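PDB 5F7U: cycloalternan-forming enzyme from Listeria monocytogenes serovar 1/2a, which belongs to glycoside hydrolase family 31 and carries a TIM-barrel domain together with beta-rich accessory domains that include a family 6 carbohydrate-binding module. Local coordinates for residues E400-E405 and Y409-A414; F425-F430 and T437-M442. The protein carries 1 engineered substitution. All blocks are in the same frame, centred on the assembly; numbering follows the deposited sequence. Where two conformers were deposited one is given.

Contact 1: E400-E405 and Y409-A414; sequences EQWSDE and YIWNNA. With GLC (alpha-D-glucopyranose), chain F; GLC (alpha-D-glucopyranose), chain B.
Two backbone hydrogen bonds tie W402-D404 to I410-N412: N412 N gives a nearly straight bond to W402 O (3.0 Å, 172°), and D404 N reaches I410 O at 2.8 Å. The two bonds make S403 and W411 a single beta bridge, and the type II turn W411-A414 follows. A water sits between Q401 O and N412 ND2, accepting from the amide. W402 presents its benzo edge to W411, CE3 standing 3.5 Å above the middle of that ring with the planes at 64°, an edge-to-face stack; CG of W402 lies between backbone N and carbonyl carbon (chi1 72°), which carries the ring over S403 CB. D404 OD2 lies against I410 CB and also accepts from T407 OG1. E405 grips one alpha-D-glucopyranose through both carboxylate oxygens, OE1 to O4 and OE2 to O6, each at 2.6 Å. E400 OE1 accepts, at 2.7 Å, from O4 of the glucose linked through its O6 to that one; E400 OE2 pairs with K535. The bridge thus joins the indole pair to a carboxylate-lined glycan pocket: E405, whose N donates to S403 OG in an ST turn and which also bonds Y408, is held where it can clasp two sugar hydroxyls.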
ATOM      1  N   GLU A 400      -5.171 -17.399  15.502  1.00 14.48           N
ATOM      2  CA  GLU A 400      -4.728 -16.473  16.523  1.00 14.84           C
ATOM      3  C   GLU A 400      -4.818 -17.081  17.897  1.00 15.28           C
ATOM      4  O   GLU A 400      -3.825 -17.069  18.649  1.00 16.08           O
ATOM      5  CB  GLU A 400      -5.530 -15.172  16.464  1.00 14.76           C
ATOM      6  CG  GLU A 400      -5.312 -14.416  15.167  1.00 14.84           C
ATOM      7  CD  GLU A 400      -5.772 -12.979  15.224  1.00 14.69           C
ATOM      8  OE1 GLU A 400      -6.726 -12.667  15.984  1.00 14.90           O
ATOM      9  OE2 GLU A 400      -5.168 -12.156  14.496  1.00 14.75           O
ATOM     10  N   GLN A 401      -5.989 -17.626  18.218  1.00 15.33           N
ATOM     11  CA  GLN A 401      -6.270 -18.145  19.547  1.00 16.07           C
ATOM     12  C   GLN A 401      -5.853 -19.629  19.629  1.00 16.26           C
ATOM     13  O   GLN A 401      -6.663 -20.532  19.899  1.00 16.60           O
ATOM     14  CB  GLN A 401      -7.744 -17.908  19.879  1.00 16.36           C
ATOM     15  CG  GLN A 401      -8.016 -17.893  21.368  1.00 17.25           C
ATOM     16  CD  GLN A 401      -9.452 -17.624  21.764  1.00 17.31           C
ATOM     17  OE1 GLN A 401      -9.779 -17.817  22.928  1.00 18.04           O
ATOM     18  NE2 GLN A 401     -10.314 -17.227  20.827  1.00 16.91           N
ATOM     19  N   TRP A 402      -4.558 -19.856  19.407  1.00 16.20           N
ATOM     20  CA  TRP A 402      -4.017 -21.203  19.238  1.00 16.40           C
ATOM     21  C   TRP A 402      -3.168 -21.669  20.413  1.00 16.68           C
ATOM     22  O   TRP A 402      -2.990 -22.872  20.615  1.00 17.38           O
ATOM     23  CB  TRP A 402      -3.189 -21.290  17.934  1.00 16.19           C
ATOM     24  CG  TRP A 402      -1.852 -20.557  17.990  1.00 15.93           C
ATOM     25  CD1 TRP A 402      -1.613 -19.251  17.625  1.00 15.35           C
ATOM     26  CD2 TRP A 402      -0.581 -21.101  18.397  1.00 16.10           C
ATOM     27  NE1 TRP A 402      -0.279 -18.950  17.797  1.00 15.38           N
ATOM     28  CE2 TRP A 402       0.372 -20.060  18.283  1.00 15.84           C
ATOM     29  CE3 TRP A 402      -0.156 -22.371  18.869  1.00 16.73           C
ATOM     30  CZ2 TRP A 402       1.729 -20.242  18.600  1.00 16.08           C
ATOM     31  CZ3 TRP A 402       1.196 -22.549  19.194  1.00 16.98           C
ATOM     32  CH2 TRP A 402       2.124 -21.483  19.052  1.00 16.71           C
ATOM     33  N   SER A 403      -2.599 -20.722  21.153  1.00 16.60           N
ATOM     34  CA  SER A 403      -1.540 -21.053  22.092  1.00 17.02           C
ATOM     35  C   SER A 403      -2.012 -21.107  23.541  1.00 17.53           C
ATOM     36  O   SER A 403      -3.175 -20.842  23.846  1.00 17.29           O
ATOM     37  CB  SER A 403      -0.366 -20.058  21.943  1.00 16.90           C
ATOM     38  OG  SER A 403      -0.631 -18.862  22.648  1.00 17.06           O
ATOM     39  N   ASP A 404      -1.079 -21.430  24.431  1.00 18.13           N
ATOM     40  CA  ASP A 404      -1.300 -21.381  25.878  1.00 18.71           C
ATOM     41  C   ASP A 404      -1.574 -19.972  26.437  1.00 18.82           C
ATOM     42  O   ASP A 404      -1.899 -19.826  27.617  1.00 18.90           O
ATOM     43  CB  ASP A 404      -0.102 -22.043  26.604  1.00 19.47           C
ATOM     44  CG  ASP A 404       1.232 -21.303  26.387  1.00 19.34           C
ATOM     45  OD1 ASP A 404       1.275 -20.245  25.716  1.00 19.33           O
ATOM     46  OD2 ASP A 404       2.264 -21.783  26.907  1.00 20.12           O
ATOM     47  N   GLU A 405      -1.416 -18.944  25.596  1.00 18.74           N
ATOM     48  CA  GLU A 405      -1.608 -17.524  25.991  1.00 19.09           C
ATOM     49  C   GLU A 405      -0.661 -17.125  27.135  1.00 19.43           C
ATOM     50  O   GLU A 405      -0.968 -16.226  27.937  1.00 19.11           O
ATOM     51  CB  GLU A 405      -3.079 -17.247  26.381  1.00 19.78           C
ATOM     52  CG  GLU A 405      -4.094 -17.548  25.269  1.00 20.58           C
ATOM     53  CD  GLU A 405      -4.043 -16.522  24.140  1.00 20.66           C
ATOM     54  OE1 GLU A 405      -3.587 -15.387  24.381  1.00 21.51           O
ATOM     55  OE2 GLU A 405      -4.475 -16.838  23.005  1.00 21.48           O
ATOM     56  N   TYR A 409       4.424 -20.058  22.279  1.00 18.17           N
ATOM     57  CA  TYR A 409       5.003 -21.040  21.370  1.00 18.04           C
ATOM     58  C   TYR A 409       4.542 -22.476  21.646  1.00 18.15           C
ATOM     59  O   TYR A 409       4.987 -23.406  20.969  1.00 18.67           O
ATOM     60  CB  TYR A 409       6.538 -20.910  21.274  1.00 18.19           C
ATOM     61  CG  TYR A 409       7.285 -21.179  22.556  1.00 18.84           C
ATOM     62  CD1 TYR A 409       7.564 -22.484  22.952  1.00 19.42           C
ATOM     63  CD2 TYR A 409       7.745 -20.122  23.357  1.00 18.85           C
ATOM     64  CE1 TYR A 409       8.244 -22.739  24.136  1.00 20.27           C
ATOM     65  CE2 TYR A 409       8.440 -20.366  24.540  1.00 19.41           C
ATOM     66  CZ  TYR A 409       8.686 -21.676  24.918  1.00 20.23           C
ATOM     67  OH  TYR A 409       9.386 -21.960  26.076  1.00 20.97           O
ATOM     68  N   ILE A 410       3.628 -22.634  22.609  1.00 18.02           N
ATOM     69  CA  ILE A 410       3.084 -23.937  23.003  1.00 18.19           C
ATOM     70  C   ILE A 410       1.578 -23.905  22.740  1.00 17.91           C
ATOM     71  O   ILE A 410       0.910 -22.913  23.056  1.00 17.38           O
ATOM     72  CB  ILE A 410       3.381 -24.247  24.485  1.00 18.81           C
ATOM     73  CG1 ILE A 410       4.903 -24.302  24.716  1.00 19.07           C
ATOM     74  CG2 ILE A 410       2.699 -25.548  24.958  1.00 19.05           C
ATOM     75  CD1 ILE A 410       5.322 -24.376  26.184  1.00 19.97           C
ATOM     76  N   TRP A 411       1.072 -24.986  22.142  1.00 17.94           N
ATOM     77  CA  TRP A 411      -0.354 -25.159  21.865  1.00 17.85           C
ATOM     78  C   TRP A 411      -1.180 -25.130  23.136  1.00 18.28           C
ATOM     79  O   TRP A 411      -0.782 -25.693  24.176  1.00 18.67           O
ATOM     80  CB  TRP A 411      -0.599 -26.465  21.088  1.00 18.23           C
ATOM     81  CG  TRP A 411      -0.106 -26.328  19.705  1.00 18.08           C
ATOM     82  CD1 TRP A 411       1.171 -26.566  19.257  1.00 18.35           C
ATOM     83  CD2 TRP A 411      -0.850 -25.829  18.577  1.00 17.58           C
ATOM     84  NE1 TRP A 411       1.256 -26.265  17.899  1.00 17.90           N
ATOM     85  CE2 TRP A 411       0.035 -25.813  17.465  1.00 17.43           C
ATOM     86  CE3 TRP A 411      -2.189 -25.410  18.395  1.00 17.24           C
ATOM     87  CZ2 TRP A 411      -0.363 -25.379  16.193  1.00 16.98           C
ATOM     88  CZ3 TRP A 411      -2.585 -24.984  17.114  1.00 16.67           C
ATOM     89  CH2 TRP A 411      -1.663 -24.978  16.035  1.00 16.73           C
ATOM     90  N   ASN A 412      -2.347 -24.498  23.051  1.00 18.11           N
ATOM     91  CA  ASN A 412      -3.265 -24.474  24.189  1.00 18.65           C
ATOM     92  C   ASN A 412      -3.580 -25.887  24.694  1.00 19.56           C
ATOM     93  O   ASN A 412      -3.753 -26.823  23.898  1.00 19.58           O
ATOM     94  CB  ASN A 412      -4.564 -23.746  23.824  1.00 18.42           C
ATOM     95  CG  ASN A 412      -5.234 -23.129  25.026  1.00 18.90           C
ATOM     96  OD1 ASN A 412      -4.685 -23.173  26.146  1.00 19.45           O
ATOM     97  ND2 ASN A 412      -6.413 -22.519  24.812  1.00 18.47           N
ATOM     98  N   ASN A 413      -3.614 -26.027  26.022  1.00 20.21           N
ATOM     99  CA  ASN A 413      -3.931 -27.296  26.711  1.00 21.49           C
ATOM    100  C   ASN A 413      -2.844 -28.382  26.625  1.00 21.92           C
ATOM    101  O   ASN A 413      -3.020 -29.468  27.204  1.00 23.06           O
ATOM    102  CB  ASN A 413      -5.281 -27.923  26.262  1.00 21.57           C
ATOM    103  CG  ASN A 413      -6.482 -26.985  26.370  1.00 21.49           C
ATOM    104  OD1 ASN A 413      -7.453 -27.173  25.642  1.00 21.42           O
ATOM    105  ND2 ASN A 413      -6.442 -26.003  27.276  1.00 21.77           N
ATOM    106  N   ALA A 414      -1.724 -28.103  25.950  1.00 21.62           N
ATOM    107  CA  ALA A 414      -0.626 -29.090  25.867  1.00 22.14           C
ATOM    108  C   ALA A 414       0.062 -29.222  27.219  1.00 23.01           C
ATOM    109  O   ALA A 414       0.286 -28.226  27.916  1.00 22.99           O
ATOM    110  CB  ALA A 414       0.388 -28.705  24.791  1.00 21.61           C
TER
HETATM  111  C1  GLC F   3      -6.234 -11.124  20.764  1.00 25.64           C
HETATM  112  C2  GLC F   3      -6.148 -10.662  22.225  1.00 27.55           C
HETATM  113  C3  GLC F   3      -4.850 -11.141  22.887  1.00 27.41           C
HETATM  114  C4  GLC F   3      -4.655 -12.646  22.701  1.00 26.07           C
HETATM  115  C5  GLC F   3      -4.696 -12.952  21.196  1.00 24.53           C
HETATM  116  C6  GLC F   3      -4.439 -14.409  20.835  1.00 23.74           C
HETATM  117  O2  GLC F   3      -6.179  -9.234  22.289  1.00 29.08           O
HETATM  118  O3  GLC F   3      -4.857 -10.818  24.283  1.00 28.66           O
HETATM  119  O4  GLC F   3      -3.399 -13.031  23.272  1.00 26.18           O
HETATM  120  O5  GLC F   3      -5.968 -12.535  20.658  1.00 23.89           O
HETATM  121  O6  GLC F   3      -5.554 -15.196  21.264  1.00 23.42           O
HETATM  122  C1  GLC B   2      -4.346  -7.287  17.467  1.00 24.23           C
HETATM  123  C2  GLC B   2      -4.515  -7.441  15.940  1.00 22.22           C
HETATM  124  C3  GLC B   2      -5.807  -8.184  15.547  1.00 21.59           C
HETATM  125  C4  GLC B   2      -5.907  -9.519  16.303  1.00 21.87           C
HETATM  126  C5  GLC B   2      -5.566  -9.351  17.791  1.00 23.14           C
HETATM  127  C6  GLC B   2      -5.493 -10.666  18.549  1.00 23.44           C
HETATM  128  O2  GLC B   2      -4.338  -6.179  15.289  1.00 22.18           O
HETATM  129  O3  GLC B   2      -5.851  -8.450  14.133  1.00 19.32           O
HETATM  130  O4  GLC B   2      -7.235 -10.060  16.174  1.00 19.95           O
HETATM  131  O5  GLC B   2      -4.349  -8.615  18.029  1.00 23.37           O
HETATM  132  O6  GLC B   2      -5.357 -10.315  19.941  1.00 24.60           O
HETATM  133  O   HOH W   1      -6.907 -22.445  21.893  1.00 18.75           O

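Contact 2: F425-F430 and T437-M442; sequences FSYDDF and TDPKGM
Y427 swings its ring out toward K440 and P439 because CG stands anti to the backbone N (chi1 -166°), which carries the phenol to the first turn of helix 439-448. K440 CG likewise stands anti to its backbone N (chi1 -153°), and the chain runs on extended to CD, which lies over one face of the Y427 ring, toward the rim and 4.1 Å above the plane. At the end of the ring, K440 N donates to Y427 OH at 3.2 Å with an angle of 162°. The hydroxyl therefore serves an amide of the helix's opening turn, and K440 CB and P439 CD crowd round it, each 3.3 Å from Y427 OH. A water in the plane of the phenol, at its edge, lies 2.5 Å from Y427 OH and donates to D438 OD1, linking the tyrosine to the N-cap. D438 OD1 also accepts from G441 N at 2.9 Å, met from above the carboxylate plane. Within 425-430, D429 OD2 accepts from S426 N and braces the 3-10 turn 427-429 from which the tyrosine springs. Y427 N donates to E528, and the Y427 ring meets that of F432. Before helix 439-448, E377 at the start of helix 377-389 takes the amides of T437 and D438, and M442 packs against that same helix.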
ATOM      1  N   PHE A 425      11.753 -26.977  22.886  1.00 25.72           N
ATOM      2  CA  PHE A 425      10.944 -28.191  22.786  1.00 25.50           C
ATOM      3  C   PHE A 425      10.949 -28.756  21.365  1.00 25.09           C
ATOM      4  O   PHE A 425      11.159 -28.019  20.383  1.00 24.56           O
ATOM      5  CB  PHE A 425       9.487 -27.908  23.188  1.00 24.75           C
ATOM      6  CG  PHE A 425       9.301 -27.588  24.642  1.00 25.19           C
ATOM      7  CD1 PHE A 425       9.416 -26.273  25.106  1.00 24.95           C
ATOM      8  CD2 PHE A 425       9.000 -28.596  25.556  1.00 25.73           C
ATOM      9  CE1 PHE A 425       9.252 -25.980  26.458  1.00 25.21           C
ATOM     10  CE2 PHE A 425       8.831 -28.304  26.911  1.00 26.15           C
ATOM     11  CZ  PHE A 425       8.961 -26.994  27.361  1.00 25.69           C
ATOM     12  N   SER A 426      10.726 -30.065  21.274  0.50 25.70           N
ATOM     13  CA  SER A 426      10.392 -30.740  20.025  0.50 25.71           C
ATOM     14  C   SER A 426       8.924 -31.145  20.155  0.50 25.43           C
ATOM     15  O   SER A 426       8.343 -31.007  21.253  0.50 25.48           O
ATOM     16  CB  SER A 426      11.285 -31.972  19.827  0.50 26.79           C
ATOM     17  OG  SER A 426      12.655 -31.614  19.820  0.50 27.31           O
ATOM     18  N   TYR A 427       8.329 -31.628  19.050  1.00 25.15           N
ATOM     19  CA  TYR A 427       6.922 -32.077  19.044  1.00 25.23           C
ATOM     20  C   TYR A 427       6.630 -33.219  20.049  1.00 26.59           C
ATOM     21  O   TYR A 427       5.590 -33.206  20.724  1.00 26.00           O
ATOM     22  CB  TYR A 427       6.523 -32.533  17.646  1.00 25.21           C
ATOM     23  CG  TYR A 427       5.031 -32.704  17.429  1.00 24.96           C
ATOM     24  CD1 TYR A 427       4.208 -31.593  17.242  1.00 24.38           C
ATOM     25  CD2 TYR A 427       4.441 -33.981  17.393  1.00 25.81           C
ATOM     26  CE1 TYR A 427       2.843 -31.739  17.026  1.00 24.07           C
ATOM     27  CE2 TYR A 427       3.069 -34.135  17.190  1.00 25.46           C
ATOM     28  CZ  TYR A 427       2.281 -33.007  16.986  1.00 24.73           C
ATOM     29  OH  TYR A 427       0.919 -33.112  16.786  1.00 24.78           O
ATOM     30  N   ASP A 428       7.565 -34.171  20.129  1.00 28.02           N
ATOM     31  CA  ASP A 428       7.484 -35.346  21.011  1.00 29.68           C
ATOM     32  C   ASP A 428       7.492 -35.022  22.496  1.00 29.12           C
ATOM     33  O   ASP A 428       7.145 -35.881  23.310  1.00 29.26           O
ATOM     34  CB  ASP A 428       8.642 -36.315  20.724  1.00 32.69           C
ATOM     35  CG  ASP A 428       8.522 -36.995  19.375  1.00 35.25           C
ATOM     36  OD1 ASP A 428       7.466 -36.865  18.714  1.00 37.09           O
ATOM     37  OD2 ASP A 428       9.502 -37.661  18.960  1.00 38.25           O
ATOM     38  N   ASP A 429       7.915 -33.809  22.853  1.00 27.66           N
ATOM     39  CA  ASP A 429       7.921 -33.386  24.260  1.00 27.17           C
ATOM     40  C   ASP A 429       6.510 -33.157  24.804  1.00 26.47           C
ATOM     41  O   ASP A 429       6.305 -33.152  26.015  1.00 26.72           O
ATOM     42  CB  ASP A 429       8.774 -32.120  24.449  1.00 26.81           C
ATOM     43  CG  ASP A 429      10.277 -32.392  24.366  1.00 27.47           C
ATOM     44  OD1 ASP A 429      10.752 -33.465  24.821  1.00 28.07           O
ATOM     45  OD2 ASP A 429      11.000 -31.511  23.858  1.00 27.12           O
ATOM     46  N   PHE A 430       5.539 -32.955  23.913  1.00 25.42           N
ATOM     47  CA  PHE A 430       4.189 -32.559  24.334  1.00 24.67           C
ATOM     48  C   PHE A 430       3.219 -33.717  24.350  1.00 25.32           C
ATOM     49  O   PHE A 430       3.344 -34.643  23.548  1.00 26.04           O
ATOM     50  CB  PHE A 430       3.659 -31.466  23.420  1.00 23.27           C
ATOM     51  CG  PHE A 430       4.484 -30.225  23.432  1.00 22.46           C
ATOM     52  CD1 PHE A 430       4.428 -29.342  24.521  1.00 22.14           C
ATOM     53  CD2 PHE A 430       5.312 -29.922  22.350  1.00 21.97           C
ATOM     54  CE1 PHE A 430       5.187 -28.175  24.524  1.00 21.68           C
ATOM     55  CE2 PHE A 430       6.075 -28.755  22.349  1.00 21.36           C
ATOM     56  CZ  PHE A 430       6.002 -27.874  23.435  1.00 21.34           C
ATOM     57  N   THR A 437      -5.860 -31.700  20.134  1.00 21.51           N
ATOM     58  CA  THR A 437      -5.369 -33.049  20.448  1.00 22.56           C
ATOM     59  C   THR A 437      -4.310 -33.530  19.441  1.00 22.87           C
ATOM     60  O   THR A 437      -3.563 -34.470  19.741  1.00 23.27           O
ATOM     61  CB  THR A 437      -6.503 -34.096  20.493  1.00 23.38           C
ATOM     62  OG1 THR A 437      -7.106 -34.190  19.200  1.00 23.34           O
ATOM     63  CG2 THR A 437      -7.531 -33.761  21.553  1.00 23.51           C
ATOM     64  N   ASP A 438      -4.258 -32.915  18.252  1.00 22.29           N
ATOM     65  CA  ASP A 438      -3.293 -33.326  17.226  1.00 22.80           C
ATOM     66  C   ASP A 438      -2.969 -32.144  16.294  1.00 21.83           C
ATOM     67  O   ASP A 438      -3.502 -32.092  15.187  1.00 21.34           O
ATOM     68  CB  ASP A 438      -3.855 -34.534  16.440  1.00 24.13           C
ATOM     69  CG  ASP A 438      -2.948 -35.001  15.295  1.00 24.98           C
ATOM     70  OD1 ASP A 438      -1.743 -34.649  15.236  1.00 25.02           O
ATOM     71  OD2 ASP A 438      -3.472 -35.749  14.437  1.00 26.53           O
ATOM     72  N   PRO A 439      -2.104 -31.200  16.742  1.00 21.27           N
ATOM     73  CA  PRO A 439      -1.821 -30.021  15.896  1.00 20.70           C
ATOM     74  C   PRO A 439      -1.243 -30.374  14.514  1.00 20.86           C
ATOM     75  O   PRO A 439      -1.613 -29.759  13.497  1.00 20.10           O
ATOM     76  CB  PRO A 439      -0.816 -29.206  16.734  1.00 20.56           C
ATOM     77  CG  PRO A 439      -1.071 -29.630  18.141  1.00 20.76           C
ATOM     78  CD  PRO A 439      -1.432 -31.093  18.054  1.00 21.35           C
ATOM     79  N   LYS A 440      -0.377 -31.379  14.472  1.00 22.00           N
ATOM     80  CA  LYS A 440       0.189 -31.874  13.210  1.00 22.54           C
ATOM     81  C   LYS A 440      -0.927 -32.311  12.257  1.00 22.25           C
ATOM     82  O   LYS A 440      -0.955 -31.904  11.101  1.00 22.11           O
ATOM     83  CB  LYS A 440       1.120 -33.057  13.504  1.00 24.25           C
ATOM     84  CG  LYS A 440       2.227 -33.261  12.499  1.00 25.90           C
ATOM     85  CD  LYS A 440       3.282 -34.226  13.047  1.00 27.39           C
ATOM     86  CE  LYS A 440       2.933 -35.679  12.796  1.00 29.24           C
ATOM     87  NZ  LYS A 440       4.102 -36.572  13.057  1.00 30.84           N
ATOM     88  N   GLY A 441      -1.861 -33.124  12.745  1.00 22.11           N
ATOM     89  CA  GLY A 441      -2.986 -33.579  11.922  1.00 21.85           C
ATOM     90  C   GLY A 441      -3.908 -32.455  11.503  1.00 21.04           C
ATOM     91  O   GLY A 441      -4.445 -32.460  10.407  1.00 20.72           O
ATOM     92  N   MET A 442      -4.079 -31.478  12.391  1.00 20.34           N
ATOM     93  CA  MET A 442      -4.899 -30.313  12.089  1.00 19.82           C
ATOM     94  C   MET A 442      -4.274 -29.547  10.919  1.00 19.16           C
ATOM     95  O   MET A 442      -4.985 -29.179   9.968  1.00 18.97           O
ATOM     96  CB  MET A 442      -5.051 -29.434  13.356  1.00 19.91           C
ATOM     97  CG  MET A 442      -5.877 -28.147  13.197  1.00 19.76           C
ATOM     98  SD  MET A 442      -4.996 -26.775  12.423  1.00 19.52           S
ATOM     99  CE  MET A 442      -3.792 -26.412  13.697  1.00 19.34           C
TER
HETATM  100  O   HOH W   2      -0.003 -35.390  17.429  1.00 33.81           O

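In the fold
Contacts 1 and 2 follow one another along the chain, both in the long excursion between barrel strand 396-399 and helix 439-448 of the family 31 TIM-barrel domain, with centres about 11 Å apart. Contact 1 comes first, just after the strand; contact 2 lies farther from the chain's centre and ends on the helix. Between them runs an apolar seam: W411 CH2 meets M442 CE at 3.5 Å, I410 packs on F430, and Y409 on F425. W411 also touches P439, so residues 409-414 contact both 400-405 and contact 2. The loop thus packs from the E400/E405 glycan pocket through 409-414 to the helix start, with A414 in a separate glycan pocket.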